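Local structure of endonuclease III (Geobacillus stearothermophilus, 1ORN) at residues C[63-68]-C[99-104]; C[74-79]-C[88-93]. The protein acts as a DNA repair glycosylase carrying a [4Fe-4S] cluster, trapped here covalently on DNA, and probably excises oxidised pyrimidines. All coordinates share one frame; numbering follows the deposited sequence.

Interaction 1: residues C[63-68]-C[99-104]; sequences RTPHDY and MLIDKY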
loop_
_atom_site.group_PDB
_atom_site.type_symbol
_atom_site.label_atom_id
_atom_site.label_comp_id
_atom_site.label_asym_id
_atom_site.label_seq_id
_atom_site.Cartn_x
_atom_site.Cartn_y
_atom_site.Cartn_z
ATOM N N ARG C 63 -11.052 15.049 13.086
ATOM C CA ARG C 63 -9.774 15.671 12.734
ATOM C C ARG C 63 -8.625 15.253 13.638
ATOM O O ARG C 63 -7.453 15.427 13.291
ATOM C CB ARG C 63 -9.885 17.197 12.796
ATOM C CG ARG C 63 -10.976 17.806 11.941
ATOM C CD ARG C 63 -10.788 19.314 11.862
ATOM N NE ARG C 63 -11.965 19.998 11.336
ATOM C CZ ARG C 63 -13.081 20.208 12.028
ATOM N NH1 ARG C 63 -14.103 20.838 11.462
ATOM N NH2 ARG C 63 -13.174 19.796 13.288
ATOM N N THR C 64 -8.961 14.706 14.801
ATOM C CA THR C 64 -7.944 14.301 15.760
ATOM C C THR C 64 -8.331 12.967 16.380
ATOM O O THR C 64 -9.482 12.540 16.279
ATOM C CB THR C 64 -7.837 15.333 16.895
ATOM O OG1 THR C 64 -9.001 15.235 17.720
ATOM C CG2 THR C 64 -7.765 16.748 16.322
ATOM N N PRO C 65 -7.374 12.293 17.032
ATOM C CA PRO C 65 -7.704 11.005 17.649
ATOM C C PRO C 65 -8.799 11.106 18.719
ATOM O O PRO C 65 -9.522 10.144 18.970
ATOM C CB PRO C 65 -6.356 10.526 18.198
ATOM C CG PRO C 65 -5.570 11.782 18.385
ATOM C CD PRO C 65 -5.941 12.600 17.182
ATOM N N HIS C 66 -8.937 12.275 19.339
ATOM C CA HIS C 66 -9.964 12.457 20.364
ATOM C C HIS C 66 -11.360 12.445 19.768
ATOM O O HIS C 66 -12.325 12.076 20.434
ATOM C CB HIS C 66 -9.746 13.774 21.110
ATOM C CG HIS C 66 -8.363 13.927 21.654
ATOM N ND1 HIS C 66 -7.272 14.165 20.847
ATOM C CD2 HIS C 66 -7.885 13.832 22.916
ATOM C CE1 HIS C 66 -6.181 14.208 21.588
ATOM N NE2 HIS C 66 -6.525 14.008 22.847
ATOM N N ASP C 67 -11.474 12.860 18.511
ATOM C CA ASP C 67 -12.774 12.879 17.856
ATOM C C ASP C 67 -13.278 11.464 17.596
ATOM O O ASP C 67 -14.467 11.187 17.755
ATOM C CB ASP C 67 -12.704 13.646 16.532
ATOM C CG ASP C 67 -12.201 15.068 16.701
ATOM O OD1 ASP C 67 -12.345 15.633 17.810
ATOM O OD2 ASP C 67 -11.678 15.629 15.712
ATOM N N TYR C 68 -12.374 10.568 17.201
ATOM C CA TYR C 68 -12.749 9.182 16.914
ATOM C C TYR C 68 -13.177 8.391 18.151
ATOM O O TYR C 68 -14.079 7.554 18.073
ATOM C CB TYR C 68 -11.590 8.448 16.223
ATOM C CG TYR C 68 -11.363 8.857 14.785
ATOM C CD1 TYR C 68 -12.179 8.372 13.759
ATOM C CD2 TYR C 68 -10.333 9.733 14.447
ATOM C CE1 TYR C 68 -11.964 8.750 12.430
ATOM C CE2 TYR C 68 -10.112 10.115 13.128
ATOM C CZ TYR C 68 -10.926 9.620 12.125
ATOM O OH TYR C 68 -10.674 9.984 10.817
ATOM N N MET C 99 -4.395 4.625 21.625
ATOM C CA MET C 99 -2.983 4.300 21.807
ATOM C C MET C 99 -2.075 5.470 21.446
ATOM O O MET C 99 -1.046 5.676 22.083
ATOM C CB MET C 99 -2.604 3.063 20.976
ATOM C CG MET C 99 -1.272 2.432 21.372
ATOM S SD MET C 99 -0.942 0.830 20.560
ATOM C CE MET C 99 -2.430 -0.049 20.959
ATOM N N LEU C 100 -2.451 6.240 20.430
ATOM C CA LEU C 100 -1.643 7.397 20.042
ATOM C C LEU C 100 -1.585 8.363 21.231
ATOM O O LEU C 100 -0.533 8.915 21.564
ATOM C CB LEU C 100 -2.260 8.111 18.835
ATOM C CG LEU C 100 -2.223 7.393 17.479
ATOM C CD1 LEU C 100 -2.870 8.267 16.398
ATOM C CD2 LEU C 100 -0.787 7.078 17.118
ATOM N N ILE C 101 -2.732 8.549 21.868
ATOM C CA ILE C 101 -2.842 9.436 23.020
ATOM C C ILE C 101 -2.068 8.908 24.232
ATOM O O ILE C 101 -1.288 9.632 24.850
ATOM C CB ILE C 101 -4.321 9.611 23.423
ATOM C CG1 ILE C 101 -5.078 10.331 22.300
ATOM C CG2 ILE C 101 -4.426 10.380 24.747
ATOM C CD1 ILE C 101 -6.587 10.254 22.424
ATOM N N ASP C 102 -2.278 7.640 24.557
ATOM C CA ASP C 102 -1.637 7.040 25.720
ATOM C C ASP C 102 -0.166 6.680 25.587
ATOM O O ASP C 102 0.594 6.801 26.550
ATOM C CB ASP C 102 -2.417 5.794 26.144
ATOM C CG ASP C 102 -3.874 6.093 26.431
ATOM O OD1 ASP C 102 -4.141 7.072 27.162
ATOM O OD2 ASP C 102 -4.753 5.352 25.935
ATOM N N LYS C 103 0.246 6.255 24.397
ATOM C CA LYS C 103 1.620 5.837 24.197
ATOM C C LYS C 103 2.516 6.711 23.329
ATOM O O LYS C 103 3.733 6.704 23.510
ATOM C CB LYS C 103 1.628 4.412 23.632
ATOM C CG LYS C 103 0.863 3.402 24.483
ATOM N N TYR C 104 1.941 7.459 22.392
ATOM C CA TYR C 104 2.762 8.267 21.494
ATOM C C TYR C 104 2.558 9.784 21.515
ATOM O O TYR C 104 2.676 10.453 20.484
ATOM C CB TYR C 104 2.607 7.734 20.068
ATOM C CG TYR C 104 2.985 6.272 19.954
ATOM C CD1 TYR C 104 4.296 5.854 20.171
ATOM C CD2 TYR C 104 2.024 5.304 19.669
ATOM C CE1 TYR C 104 4.642 4.498 20.111
ATOM C CE2 TYR C 104 2.358 3.952 19.606
ATOM C CZ TYR C 104 3.664 3.558 19.828
ATOM O OH TYR C 104 3.987 2.221 19.770
#
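D67 OD2 is gripped by two backbone amides, those of R63 and T64, and this fixes the start of the short helix whose first residues, P65 and H66, meet I101. The bond from R63 N to D67 OD2 (2.8 Å) is nearly straight, 164° at the hydrogen, and uses the anti lone pair of the oxygen. T64 N reaches the same D67 OD2 at 3.0 Å, but from well above the carboxylate plane. T64 OG1 accepts only a weak bond from H66 N (3.4 Å), while D67 gives the firmer half of the box.

Across the contact there is no hydrogen bond; the join is apolar and small, burying 159 Å² in all. I101 CD1 sits over one face of the H66 ring, 3.9 Å from its centroid and only 14° off the ring normal, as a CH-pi contact requires. The imidazole is swung there by its first torsion, which sets CG anti to the carbonyl carbon (chi1 -53°). I101 CG1 then passes to P65 CG at 4.2 Å. An alanine at I101 has no CD1 to cover the H66 ring, which is likely to be freer to turn, and a gap would probably open beside P65. Deeper in, P65 and L100 both pack on F34 of helix 33-43.

A capping box, formed by T64 and D67, thus opens helix 65-69, and the last turn of helix 86-103, chiefly through I101, packs against it within the all-helical HhH-GPD fold.

Interaction 2: residues C[74-79]-C[88-93]; sequences EELEQD and NKARNI. With nucleotides of chain A.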
loop_
_atom_site.group_PDB
_atom_site.type_symbol
_atom_site.label_atom_id
_atom_site.label_comp_id
_atom_site.label_asym_id
_atom_site.label_seq_id
_atom_site.Cartn_x
_atom_site.Cartn_y
_atom_site.Cartn_z
ATOM N N GLU C 74 -20.776 2.284 17.251
ATOM C CA GLU C 74 -21.826 2.128 16.247
ATOM C C GLU C 74 -21.912 3.310 15.289
ATOM O O GLU C 74 -22.251 3.142 14.115
ATOM C CB GLU C 74 -23.186 1.935 16.926
ATOM C CG GLU C 74 -23.244 0.778 17.915
ATOM C CD GLU C 74 -22.348 0.995 19.124
ATOM O OE1 GLU C 74 -22.457 2.065 19.760
ATOM O OE2 GLU C 74 -21.540 0.094 19.438
ATOM N N GLU C 75 -21.612 4.504 15.788
ATOM C CA GLU C 75 -21.668 5.703 14.964
ATOM C C GLU C 75 -20.530 5.740 13.950
ATOM O O GLU C 75 -20.744 6.060 12.779
ATOM C CB GLU C 75 -21.619 6.955 15.846
ATOM C CG GLU C 75 -21.753 8.271 15.078
ATOM C CD GLU C 75 -21.834 9.481 15.994
ATOM O OE1 GLU C 75 -21.868 10.621 15.478
ATOM O OE2 GLU C 75 -21.867 9.295 17.229
ATOM N N LEU C 76 -19.321 5.423 14.402
ATOM C CA LEU C 76 -18.171 5.422 13.504
ATOM C C LEU C 76 -18.348 4.321 12.455
ATOM O O LEU C 76 -17.975 4.491 11.291
ATOM C CB LEU C 76 -16.874 5.210 14.295
ATOM C CG LEU C 76 -15.585 5.169 13.462
ATOM C CD1 LEU C 76 -15.407 6.491 12.709
ATOM C CD2 LEU C 76 -14.392 4.909 14.367
ATOM N N GLU C 77 -18.923 3.195 12.865
ATOM C CA GLU C 77 -19.154 2.087 11.943
ATOM C C GLU C 77 -19.956 2.559 10.736
ATOM O O GLU C 77 -19.617 2.254 9.594
ATOM C CB GLU C 77 -19.908 0.947 12.634
ATOM C CG GLU C 77 -19.066 0.110 13.593
ATOM C CD GLU C 77 -19.827 -1.094 14.145
ATOM O OE1 GLU C 77 -19.233 -1.876 14.918
ATOM O OE2 GLU C 77 -21.019 -1.263 13.802
ATOM N N GLN C 78 -21.024 3.308 10.990
ATOM C CA GLN C 78 -21.856 3.811 9.905
ATOM C C GLN C 78 -21.112 4.810 9.028
ATOM O O GLN C 78 -21.273 4.815 7.807
ATOM C CB GLN C 78 -23.128 4.461 10.464
ATOM C CG GLN C 78 -24.147 3.458 10.980
ATOM C CD GLN C 78 -24.446 2.367 9.964
ATOM O OE1 GLN C 78 -24.823 2.650 8.824
ATOM N NE2 GLN C 78 -24.272 1.113 10.371
ATOM N N ASP C 79 -20.289 5.646 9.653
ATOM C CA ASP C 79 -19.526 6.653 8.924
ATOM C C ASP C 79 -18.548 6.063 7.905
ATOM O O ASP C 79 -18.218 6.719 6.917
ATOM C CB ASP C 79 -18.775 7.551 9.912
ATOM C CG ASP C 79 -19.685 8.566 10.581
ATOM O OD1 ASP C 79 -19.273 9.165 11.597
ATOM O OD2 ASP C 79 -20.811 8.772 10.081
ATOM N N ASN C 88 -14.597 -4.289 12.066
ATOM C CA ASN C 88 -13.243 -4.439 12.575
ATOM C C ASN C 88 -12.446 -3.146 12.429
ATOM O O ASN C 88 -11.702 -2.768 13.331
ATOM C CB ASN C 88 -12.521 -5.589 11.867
ATOM C CG ASN C 88 -13.073 -6.958 12.260
ATOM O OD1 ASN C 88 -13.466 -7.170 13.407
ATOM N ND2 ASN C 88 -13.089 -7.889 11.316
ATOM N N LYS C 89 -12.604 -2.455 11.306
ATOM C CA LYS C 89 -11.863 -1.214 11.103
ATOM C C LYS C 89 -12.268 -0.122 12.090
ATOM O O LYS C 89 -11.404 0.539 12.672
ATOM C CB LYS C 89 -12.005 -0.743 9.649
ATOM C CG LYS C 89 -11.205 -1.626 8.689
ATOM C CD LYS C 89 -11.395 -1.267 7.223
ATOM C CE LYS C 89 -10.448 -2.091 6.358
ATOM N NZ LYS C 89 -10.612 -1.811 4.903
ATOM N N ALA C 90 -13.571 0.055 12.306
ATOM C CA ALA C 90 -14.035 1.063 13.254
ATOM C C ALA C 90 -13.481 0.758 14.644
ATOM O O ALA C 90 -13.003 1.659 15.340
ATOM C CB ALA C 90 -15.568 1.102 13.286
ATOM N N ARG C 91 -13.523 -0.510 15.051
ATOM C CA ARG C 91 -13.009 -0.887 16.362
ATOM C C ARG C 91 -11.506 -0.646 16.439
ATOM O O ARG C 91 -11.009 -0.109 17.432
ATOM C CB ARG C 91 -13.331 -2.357 16.671
ATOM N N ASN C 92 -10.781 -1.029 15.389
ATOM C CA ASN C 92 -9.331 -0.825 15.356
ATOM C C ASN C 92 -8.979 0.665 15.390
ATOM O O ASN C 92 -8.041 1.070 16.077
ATOM C CB ASN C 92 -8.730 -1.461 14.097
ATOM C CG ASN C 92 -8.628 -2.974 14.191
ATOM O OD1 ASN C 92 -8.490 -3.662 13.171
ATOM N ND2 ASN C 92 -8.677 -3.500 15.409
ATOM N N ILE C 93 -9.731 1.481 14.660
ATOM C CA ILE C 93 -9.460 2.914 14.644
ATOM C C ILE C 93 -9.616 3.536 16.037
ATOM O O ILE C 93 -8.769 4.313 16.467
ATOM C CB ILE C 93 -10.367 3.635 13.617
ATOM C CG1 ILE C 93 -9.918 3.251 12.203
ATOM C CG2 ILE C 93 -10.289 5.152 13.790
ATOM C CD1 ILE C 93 -10.879 3.673 11.100
ATOM P P DG A 6 -16.770 -6.853 9.314
ATOM O OP1 DG A 6 -16.096 -5.704 9.983
ATOM O OP2 DG A 6 -17.933 -7.507 9.969
ATOM O "O5'" DG A 6 -17.205 -6.382 7.858
ATOM C "C5'" DG A 6 -18.189 -7.090 7.100
ATOM C "C4'" DG A 6 -18.393 -6.398 5.772
ATOM O "O4'" DG A 6 -17.153 -6.396 5.022
ATOM C "C3'" DG A 6 -19.442 -6.984 4.827
ATOM O "O3'" DG A 6 -20.004 -5.891 4.096
ATOM C "C2'" DG A 6 -18.601 -7.795 3.856
ATOM C "C1'" DG A 6 -17.404 -6.871 3.710
ATOM N N9 DG A 6 -16.175 -7.471 3.202
ATOM C C8 DG A 6 -15.761 -8.772 3.348
ATOM N N7 DG A 6 -14.601 -9.007 2.793
ATOM C C5 DG A 6 -14.228 -7.786 2.245
ATOM C C6 DG A 6 -13.061 -7.422 1.526
ATOM O O6 DG A 6 -12.093 -8.127 1.226
ATOM N N1 DG A 6 -13.088 -6.081 1.149
ATOM C C2 DG A 6 -14.110 -5.201 1.431
ATOM N N2 DG A 6 -13.960 -3.939 0.970
ATOM N N3 DG A 6 -15.198 -5.528 2.108
ATOM C C4 DG A 6 -15.191 -6.829 2.482
ATOM P P DC A 5 -17.543 -13.403 9.467
ATOM O OP1 DC A 5 -18.518 -13.192 10.566
ATOM O OP2 DC A 5 -18.004 -13.955 8.168
ATOM O "O5'" DC A 5 -16.799 -12.021 9.195
ATOM C "C5'" DC A 5 -16.055 -11.397 10.236
ATOM C "C4'" DC A 5 -15.247 -10.245 9.688
ATOM O "O4'" DC A 5 -14.098 -10.719 8.942
ATOM C "C3'" DC A 5 -16.009 -9.304 8.747
ATOM O "O3'" DC A 5 -15.637 -7.959 9.047
ATOM C "C2'" DC A 5 -15.453 -9.665 7.380
ATOM C "C1'" DC A 5 -14.015 -9.953 7.754
ATOM N N1 DC A 5 -13.190 -10.674 6.772
ATOM C C2 DC A 5 -11.878 -10.232 6.571
ATOM O O2 DC A 5 -11.452 -9.291 7.259
ATOM N N3 DC A 5 -11.109 -10.837 5.642
ATOM C C4 DC A 5 -11.595 -11.858 4.936
ATOM N N4 DC A 5 -10.795 -12.412 4.021
ATOM C C5 DC A 5 -12.922 -12.351 5.135
ATOM C C6 DC A 5 -13.678 -11.735 6.059
#
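Helices 74-79 and 88-93 run at 124° between their N-to-C directions, with axes 8.8 Å apart at closest approach and the E77 and A90 CA atoms only 5.4 Å from each other. The small side chain of A90 is consistent with this close approach: its CB points at the other helix and is met by E77 CG at 3.6 Å. It is thus the aliphatic CG of E77 that makes the contact with A90. The E77 chain is extended beyond CG, and the side chain also touches Y86 and R87.

L76 supplies the rest of the interface. With CG anti to the backbone N (chi1 179°), its branched end is carried into the space between the helices, where CG lies 4.1 Å from A90 CB. One methyl, L76 CD2, leans on the backbone at A90 O (3.7 Å) and also reaches I93 CG2. No hydrogen bond crosses between the helices. E75 and D79 both form salt bridges to K61, which ties helix 73-79 to the C-terminal end of helix 48-61.

The second helix also meets DNA. N88 N donates to OP1 of DG6 of chain A at 2.9 Å, with 158° at the hydrogen. Because helix 86-103 begins just two residues earlier, this amide belongs to its first turn, and the helix dipole is likely to favour the phosphate there. N88 ND2 comes near O3' of DC5 of chain A as well.

Geometrically this is a helix-loop-helix unit packed on a small alanine, whose second helix presents its N-terminal end to the DNA backbone, a common mode of phosphate binding.

Overall arrangement
From the N terminus, the chain leaves helix 48-61 and enters residues 63-68, passes through helix 65-69 and a short connection into helix 73-79, turns through residues 80-85 and then climbs helix 86-103. Interaction 2 closes the shorter loop, with eight residues between its segments, where the climb begins; interaction 1 closes the longer one, with thirty residues between, at the helix's far end. The loop of interaction 2 therefore lies wholly within that of interaction 1, and the two do not cross. Their centres are 15 Å apart, bridged by the Y68 ring, which packs on both I93 and L76. Together they pack two successive short helices against different parts of helix 86-103, whose N-terminal end meets the DNA phosphate.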